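Local coordinates for protein alpha-1,4-endofucoidanase (Mariniflexile fucanivorans, PDB 6DLH) that hydrolyses internal alpha-1,4 linkages of the sulfated algal polysaccharide fucoidan as a retaining, calcium-carrying glycoside hydrolase of family 107, at residues M173-C176 with E181-A184; E366-G371 with E406-Y411; T662-Y665 with A671-I674. All blocks are in the same frame, centred on the assembly; numbering follows the deposited sequence.

Contact 1: M173-C176 with E181-A184; sequences MEWC and EAQA
A tight turn between two helices in the catalytic domain sets the last turn of helix 168-176 against the short, weakly bonded helix 181-184, with Trp175 meeting Ala182 across the bend. The six-membered end of the indole does the touching: CH2 of Trp175 lies 3.5 Å from CB of Ala182, which approaches the ring obliquely. CG of Trp175 stands anti to its backbone N (chi1 179°), and this swing carries the ring beyond the end of its own helix to the methyl. Cys176 SG sits in the indole plane, 3.9 Å from Trp175 CE3, and borders that edge from within the same turn. Farther along, the Gln183 chain bends at chi2 and brings its amide beside the last carbonyl, with CD 3.7 Å from Cys176 O and no hydrogen bond across the two segments. The turn is held instead from within: Asn179 OD1 accepts from Ala182 N, and Glu174 O meets Thr178 OG1. Helix 198-216 backs both halves, through Tyr200 and Cys203 at Cys176 and Phe207 at Ala182. Such a close reversal, with four residues between one helix and the next, is an excursion between the parallel strands 143-149 and 222-226 of the catalytic fold.

Contact 2: E366-G371 with E406-Y411; sequences EWTSTG and ELTDTY
Tyr411 lays its ring obliquely against Ser369, with CE1 of Tyr411 3.5 Å from CB of Ser369 and CD1 of the same ring 3.9 Å from that carbon. This is helix-helix packing in the catalytic domain, where helix 361-372, which leads into parallel strand 377-379, meets the longer helix 399-415. With chi1 at -177°, the Tyr411 ring swings away from its own backbone N and out toward helix 361-372. Ser369 meets it with carbon, because its OG turns back along its own helix to bond Val365 O. Phe415, one turn on, adds a second ring beside Tyr411, and Val365 also touches the phenol. Without the aromatic ring, as with an alanine here, Ser369 CB and Phe415 would probably lose their common neighbour and a gap would be likely to open between the two helices.

One turn before Tyr411, Thr408 meets Thr368 of the other helix methyl to methyl, the side chains crossing at about a right angle. Both hydroxyls bond a carbonyl of their own helix, Thr408 OG1 to Gln404 O and Thr368 OG1 to Phe364 O; Thr368 OG1 also takes a hydrogen bond from Trp380 NE1. No hydrogen bond joins the two segments, and the contact rests on carbon with the polar ends turned elsewhere. Next along helix 399-415, Asp409 uses both carboxylate oxygens on the neighbouring loop, OD1 to Thr77 OG1 and OD2 to Arg76 N. Thr77 is a calcium ligand, so this carboxylate is a second-shell group that ties the helix to the metal site. Both threonines share one rotamer, chi1 -59°, which turns the methyls to each other and brings Thr368 CG2 to 3.7 Å from Thr408 CG2.

Contact 3: T662-Y665 with A671-I674; sequences TDYY and ALTI
Tyr664 reaches over to Leu672 and Ile674, closing the base of the loop that carries calcium ligands in the last Ig-like domain of this chain. In sequence order, Asp663 comes first and anchors the chain before the tyrosine: its OD2 accepts from Gln659 N, back at the end of strand 654-659, and its backbone bonds Ser639.

Tyr664 then carries the contact. Its CG lies between the backbone N and the carbonyl carbon (chi1 64°), the crowded position for an aromatic side chain, and from there the ring points across to the second segment. Ile674 comes over one face. Its CD1 lies 4.2 Å from the centroid of the Tyr664 ring, 24° off the normal, in a CH-pi contact displaced toward the rim, and the closest ring atom is Tyr664 CE2, 3.9 Å from Ile674 CD1. The isoleucine chain is extended (chi2 -176°), which brings the terminal methyl over the ring. Leu672 meets the same ring at its edge, near the plane, with CD2 4.3 Å from Tyr664 CE1. Face and edge are thus taken by two different aliphatic chains, two residues apart on the second segment. Leu672 also lies about 4 Å, side chain to side chain, from the calcium ligands Asp666 and Asp715, joining the apolar cluster to the metal site.

Tyr665 turns its side chain the other way. Its OH hydrogen-bonds to His624 ND1 and Val625 N, and its ring meets Phe628 and, edge-to-face, Phe667.

Around the cluster, Leu713 of strand 705-713 touches Tyr664, Leu672 and Ile674, Phe711 adds to Ile674, and Leu658 of strand 654-659 packs on Tyr664; Ile674 itself opens strand 674-678, the outer neighbour of 705-713 in a mixed four-stranded sheet.

Overall arrangement
The three contacts follow one another along the chain and do not touch. Contacts 1 and 2 belong to the catalytic part, with centres 49 Å apart, whereas contact 3 lies in the last of the three Ig-like domains that follow it in this chain, itself one part of a longer protein; its centre is 50 Å from that of contact 1 and 60 Å from that of contact 2, across the chain's centre from the latter. Contacts 2 and 3 each neighbour a different calcium ion: the Thr368 side chain is about 9 Å from one and that of Leu672 about 6 Å from the other. Contact 1 lies away from the metal sites. In none of the three does a hydrogen bond cross from one segment to the other.

Contact 1: M173-C176 with E181-A184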
loop_
_atom_site.group_PDB
_atom_site.type_symbol
_atom_site.label_atom_id
_atom_site.label_comp_id
_atom_site.label_asym_id
_atom_site.label_seq_id
_atom_site.Cartn_x
_atom_site.Cartn_y
_atom_site.Cartn_z
ATOM N N MET A 173 -7.804 19.757 12.158
ATOM C CA MET A 173 -8.067 21.188 12.206
ATOM C C MET A 173 -7.789 21.700 13.621
ATOM O O MET A 173 -7.096 22.702 13.790
ATOM C CB MET A 173 -9.519 21.488 11.816
ATOM C CG MET A 173 -9.782 21.466 10.313
ATOM S SD MET A 173 -11.529 21.115 9.975
ATOM C CE MET A 173 -11.792 22.080 8.492
ATOM N N GLU A 174 -8.301 20.968 14.624
ATOM C CA GLU A 174 -8.080 21.262 16.032
ATOM C C GLU A 174 -6.588 21.440 16.302
ATOM O O GLU A 174 -6.182 22.441 16.888
ATOM C CB GLU A 174 -8.647 20.149 16.916
ATOM C CG GLU A 174 -9.225 20.650 18.225
ATOM C CD GLU A 174 -10.630 21.212 18.078
ATOM O OE1 GLU A 174 -10.775 22.451 18.111
ATOM O OE2 GLU A 174 -11.577 20.407 17.920
ATOM N N TRP A 175 -5.779 20.469 15.855
ATOM C CA TRP A 175 -4.340 20.499 16.071
ATOM C C TRP A 175 -3.735 21.754 15.447
ATOM O O TRP A 175 -2.703 22.245 15.903
ATOM C CB TRP A 175 -3.667 19.231 15.524
ATOM C CG TRP A 175 -2.175 19.230 15.695
ATOM C CD1 TRP A 175 -1.482 18.734 16.760
ATOM C CD2 TRP A 175 -1.186 19.779 14.798
ATOM N NE1 TRP A 175 -0.136 18.924 16.586
ATOM C CE2 TRP A 175 0.078 19.561 15.392
ATOM C CE3 TRP A 175 -1.235 20.418 13.553
ATOM C CZ2 TRP A 175 1.271 19.956 14.786
ATOM C CZ3 TRP A 175 -0.056 20.808 12.952
ATOM C CH2 TRP A 175 1.180 20.580 13.562
ATOM N N CYS A 176 -4.388 22.255 14.394
ATOM C CA CYS A 176 -3.795 23.258 13.525
ATOM C C CYS A 176 -3.860 24.645 14.163
ATOM O O CYS A 176 -2.880 25.389 14.115
ATOM C CB CYS A 176 -4.453 23.229 12.151
ATOM S SG CYS A 176 -4.100 21.699 11.247
ATOM N N GLU A 181 4.468 25.568 16.976
ATOM C CA GLU A 181 5.101 25.650 15.667
ATOM C C GLU A 181 4.053 25.923 14.587
ATOM O O GLU A 181 4.340 26.618 13.611
ATOM C CB GLU A 181 5.912 24.383 15.384
ATOM N N ALA A 182 2.837 25.401 14.798
ATOM C CA ALA A 182 1.789 25.363 13.786
ATOM C C ALA A 182 0.849 26.560 13.901
ATOM O O ALA A 182 -0.327 26.469 13.547
ATOM C CB ALA A 182 1.026 24.067 13.892
ATOM N N GLN A 183 1.371 27.675 14.416
ATOM C CA GLN A 183 0.701 28.960 14.296
ATOM C C GLN A 183 1.760 29.987 13.914
ATOM O O GLN A 183 1.520 30.877 13.102
ATOM C CB GLN A 183 -0.034 29.327 15.582
ATOM C CG GLN A 183 -1.420 29.901 15.326
ATOM C CD GLN A 183 -2.499 28.848 15.380
ATOM O OE1 GLN A 183 -2.547 28.020 16.288
ATOM N NE2 GLN A 183 -3.396 28.884 14.408
ATOM N N ALA A 184 2.948 29.807 14.496
ATOM C CA ALA A 184 4.153 30.457 14.016
ATOM C C ALA A 184 4.312 30.191 12.519
ATOM O O ALA A 184 4.980 30.958 11.830
ATOM C CB ALA A 184 5.345 29.964 14.802
#

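Contact 2: E366-G371 with E406-Y411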
loop_
_atom_site.group_PDB
_atom_site.type_symbol
_atom_site.label_atom_id
_atom_site.label_comp_id
_atom_site.label_asym_id
_atom_site.label_seq_id
_atom_site.Cartn_x
_atom_site.Cartn_y
_atom_site.Cartn_z
ATOM N N GLU A 366 -1.573 -1.063 -28.880
ATOM C CA GLU A 366 -1.546 0.083 -29.778
ATOM C C GLU A 366 -1.596 1.394 -28.985
ATOM O O GLU A 366 -0.784 2.287 -29.245
ATOM C CB GLU A 366 -2.646 -0.025 -30.839
ATOM C CG GLU A 366 -2.652 1.130 -31.839
ATOM C CD GLU A 366 -3.386 2.388 -31.385
ATOM O OE1 GLU A 366 -2.823 3.498 -31.514
ATOM O OE2 GLU A 366 -4.523 2.255 -30.907
ATOM N N TRP A 367 -2.532 1.509 -28.025
ATOM C CA TRP A 367 -2.656 2.729 -27.233
ATOM C C TRP A 367 -1.326 3.005 -26.535
ATOM O O TRP A 367 -0.805 4.123 -26.598
ATOM C CB TRP A 367 -3.789 2.646 -26.192
ATOM C CG TRP A 367 -5.196 2.825 -26.685
ATOM C CD1 TRP A 367 -5.790 2.214 -27.753
ATOM C CD2 TRP A 367 -6.224 3.631 -26.072
ATOM N NE1 TRP A 367 -7.100 2.600 -27.865
ATOM C CE2 TRP A 367 -7.399 3.460 -26.836
ATOM C CE3 TRP A 367 -6.264 4.486 -24.964
ATOM C CZ2 TRP A 367 -8.594 4.111 -26.524
ATOM C CZ3 TRP A 367 -7.444 5.128 -24.653
ATOM C CH2 TRP A 367 -8.593 4.942 -25.428
ATOM N N THR A 368 -0.784 1.967 -25.879
ATOM C CA THR A 368 0.440 2.116 -25.109
ATOM C C THR A 368 1.571 2.575 -26.027
ATOM O O THR A 368 2.247 3.563 -25.738
ATOM C CB THR A 368 0.762 0.847 -24.307
ATOM O OG1 THR A 368 -0.329 0.578 -23.427
ATOM C CG2 THR A 368 2.021 0.974 -23.480
ATOM N N SER A 369 1.755 1.860 -27.148
ATOM C CA SER A 369 2.886 2.121 -28.024
ATOM C C SER A 369 2.712 3.456 -28.746
ATOM O O SER A 369 3.690 4.179 -28.941
ATOM C CB SER A 369 3.125 0.981 -28.983
ATOM O OG SER A 369 1.939 0.658 -29.692
ATOM N N THR A 370 1.468 3.779 -29.134
ATOM C CA THR A 370 1.198 5.069 -29.745
ATOM C C THR A 370 1.573 6.167 -28.756
ATOM O O THR A 370 2.186 7.160 -29.125
ATOM C CB THR A 370 -0.261 5.198 -30.216
ATOM O OG1 THR A 370 -0.475 4.332 -31.333
ATOM C CG2 THR A 370 -0.621 6.609 -30.633
ATOM N N GLY A 371 1.207 5.969 -27.490
ATOM C CA GLY A 371 1.378 6.998 -26.476
ATOM C C GLY A 371 2.834 7.240 -26.068
ATOM O O GLY A 371 3.191 8.377 -25.767
ATOM N N GLU A 406 2.017 -8.268 -20.766
ATOM C CA GLU A 406 3.010 -9.155 -21.355
ATOM C C GLU A 406 3.070 -8.968 -22.872
ATOM O O GLU A 406 4.157 -8.879 -23.439
ATOM C CB GLU A 406 2.753 -10.609 -20.957
ATOM C CG GLU A 406 3.155 -10.935 -19.527
ATOM C CD GLU A 406 4.642 -11.027 -19.227
ATOM O OE1 GLU A 406 5.457 -10.746 -20.133
ATOM O OE2 GLU A 406 4.985 -11.387 -18.083
ATOM N N LEU A 407 1.901 -8.917 -23.534
ATOM C CA LEU A 407 1.870 -8.675 -24.970
ATOM C C LEU A 407 2.539 -7.335 -25.278
ATOM O O LEU A 407 3.367 -7.247 -26.177
ATOM C CB LEU A 407 0.421 -8.720 -25.478
ATOM C CG LEU A 407 -0.249 -10.096 -25.413
ATOM C CD1 LEU A 407 -1.740 -10.006 -25.707
ATOM C CD2 LEU A 407 0.430 -11.092 -26.349
ATOM N N THR A 408 2.185 -6.298 -24.508
ATOM C CA THR A 408 2.820 -4.993 -24.602
ATOM C C THR A 408 4.340 -5.108 -24.466
ATOM O O THR A 408 5.079 -4.470 -25.218
ATOM C CB THR A 408 2.243 -4.027 -23.558
ATOM O OG1 THR A 408 0.838 -3.911 -23.791
ATOM C CG2 THR A 408 2.885 -2.657 -23.595
ATOM N N ASP A 409 4.801 -5.901 -23.487
ATOM C CA ASP A 409 6.225 -6.016 -23.205
ATOM C C ASP A 409 6.948 -6.574 -24.429
ATOM O O ASP A 409 7.976 -6.040 -24.824
ATOM C CB ASP A 409 6.493 -6.817 -21.923
ATOM C CG ASP A 409 7.880 -6.615 -21.320
ATOM O OD1 ASP A 409 8.244 -5.460 -21.031
ATOM O OD2 ASP A 409 8.577 -7.618 -21.108
ATOM N N THR A 410 6.380 -7.622 -25.045
ATOM C CA THR A 410 6.969 -8.239 -26.224
ATOM C C THR A 410 7.152 -7.181 -27.310
ATOM O O THR A 410 8.220 -7.069 -27.907
ATOM C CB THR A 410 6.128 -9.425 -26.718
ATOM O OG1 THR A 410 6.109 -10.401 -25.681
ATOM C CG2 THR A 410 6.665 -10.062 -27.982
ATOM N N TYR A 411 6.099 -6.390 -27.544
ATOM C CA TYR A 411 6.168 -5.324 -28.528
ATOM C C TYR A 411 7.274 -4.319 -28.194
ATOM O O TYR A 411 8.091 -4.004 -29.053
ATOM C CB TYR A 411 4.810 -4.637 -28.695
ATOM C CG TYR A 411 4.819 -3.576 -29.765
ATOM C CD1 TYR A 411 5.262 -2.293 -29.481
ATOM C CD2 TYR A 411 4.435 -3.865 -31.069
ATOM C CE1 TYR A 411 5.315 -1.316 -30.458
ATOM C CE2 TYR A 411 4.468 -2.892 -32.056
ATOM C CZ TYR A 411 4.917 -1.618 -31.748
ATOM O OH TYR A 411 4.944 -0.635 -32.693
#

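Contact 3: T662-Y665 with A671-I674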
loop_
_atom_site.group_PDB
_atom_site.type_symbol
_atom_site.label_atom_id
_atom_site.label_comp_id
_atom_site.label_asym_id
_atom_site.label_seq_id
_atom_site.Cartn_x
_atom_site.Cartn_y
_atom_site.Cartn_z
ATOM N N THR A 662 -19.463 -12.635 22.664
ATOM C CA THR A 662 -20.316 -11.457 22.644
ATOM C C THR A 662 -21.452 -11.625 23.656
ATOM O O THR A 662 -21.723 -10.722 24.449
ATOM C CB THR A 662 -20.812 -11.148 21.220
ATOM O OG1 THR A 662 -19.709 -11.200 20.312
ATOM C CG2 THR A 662 -21.516 -9.812 21.102
ATOM N N ASP A 663 -22.106 -12.795 23.617
ATOM C CA ASP A 663 -23.328 -13.014 24.376
ATOM C C ASP A 663 -23.071 -13.917 25.584
ATOM O O ASP A 663 -23.777 -13.819 26.586
ATOM C CB ASP A 663 -24.451 -13.532 23.473
ATOM C CG ASP A 663 -24.744 -12.613 22.296
ATOM O OD1 ASP A 663 -25.217 -11.483 22.541
ATOM O OD2 ASP A 663 -24.490 -13.035 21.148
ATOM N N TYR A 664 -22.053 -14.782 25.480
ATOM C CA TYR A 664 -21.790 -15.809 26.475
ATOM C C TYR A 664 -20.324 -16.232 26.390
ATOM O O TYR A 664 -19.748 -16.285 25.301
ATOM C CB TYR A 664 -22.739 -17.004 26.295
ATOM C CG TYR A 664 -22.582 -17.765 25.001
ATOM C CD1 TYR A 664 -21.625 -18.759 24.871
ATOM C CD2 TYR A 664 -23.386 -17.495 23.901
ATOM C CE1 TYR A 664 -21.460 -19.456 23.684
ATOM C CE2 TYR A 664 -23.237 -18.186 22.706
ATOM C CZ TYR A 664 -22.267 -19.169 22.596
ATOM O OH TYR A 664 -22.091 -19.865 21.433
ATOM N N TYR A 665 -19.746 -16.569 27.548
ATOM C CA TYR A 665 -18.319 -16.822 27.654
ATOM C C TYR A 665 -18.042 -17.915 28.686
ATOM O O TYR A 665 -18.680 -17.964 29.735
ATOM C CB TYR A 665 -17.609 -15.528 28.054
ATOM C CG TYR A 665 -16.115 -15.520 27.860
ATOM C CD1 TYR A 665 -15.552 -15.759 26.616
ATOM C CD2 TYR A 665 -15.260 -15.237 28.916
ATOM C CE1 TYR A 665 -14.179 -15.737 26.428
ATOM C CE2 TYR A 665 -13.885 -15.199 28.745
ATOM C CZ TYR A 665 -13.345 -15.450 27.496
ATOM O OH TYR A 665 -11.994 -15.416 27.316
ATOM N N ALA A 671 -16.387 -26.591 25.343
ATOM C CA ALA A 671 -17.540 -26.645 24.458
ATOM C C ALA A 671 -18.805 -26.360 25.270
ATOM O O ALA A 671 -18.957 -26.867 26.379
ATOM C CB ALA A 671 -17.592 -27.995 23.776
ATOM N N LEU A 672 -19.692 -25.513 24.729
ATOM C CA LEU A 672 -20.901 -25.114 25.432
ATOM C C LEU A 672 -22.124 -25.692 24.723
ATOM O O LEU A 672 -22.088 -25.963 23.520
ATOM C CB LEU A 672 -21.003 -23.585 25.488
ATOM C CG LEU A 672 -20.004 -22.839 26.377
ATOM C CD1 LEU A 672 -19.469 -23.716 27.501
ATOM C CD2 LEU A 672 -18.863 -22.262 25.555
ATOM N N THR A 673 -23.202 -25.865 25.498
ATOM C CA THR A 673 -24.514 -26.220 24.980
ATOM C C THR A 673 -25.525 -25.201 25.501
ATOM O O THR A 673 -25.464 -24.813 26.662
ATOM C CB THR A 673 -24.891 -27.662 25.356
ATOM O OG1 THR A 673 -23.849 -28.552 24.951
ATOM C CG2 THR A 673 -26.202 -28.118 24.749
ATOM N N ILE A 674 -26.412 -24.737 24.615
ATOM C CA ILE A 674 -27.548 -23.915 25.005
ATOM C C ILE A 674 -28.824 -24.713 24.737
ATOM O O ILE A 674 -29.088 -25.147 23.615
ATOM C CB ILE A 674 -27.536 -22.529 24.318
ATOM C CG1 ILE A 674 -26.209 -21.797 24.541
ATOM C CG2 ILE A 674 -28.721 -21.685 24.769
ATOM C CD1 ILE A 674 -26.165 -20.395 23.978
#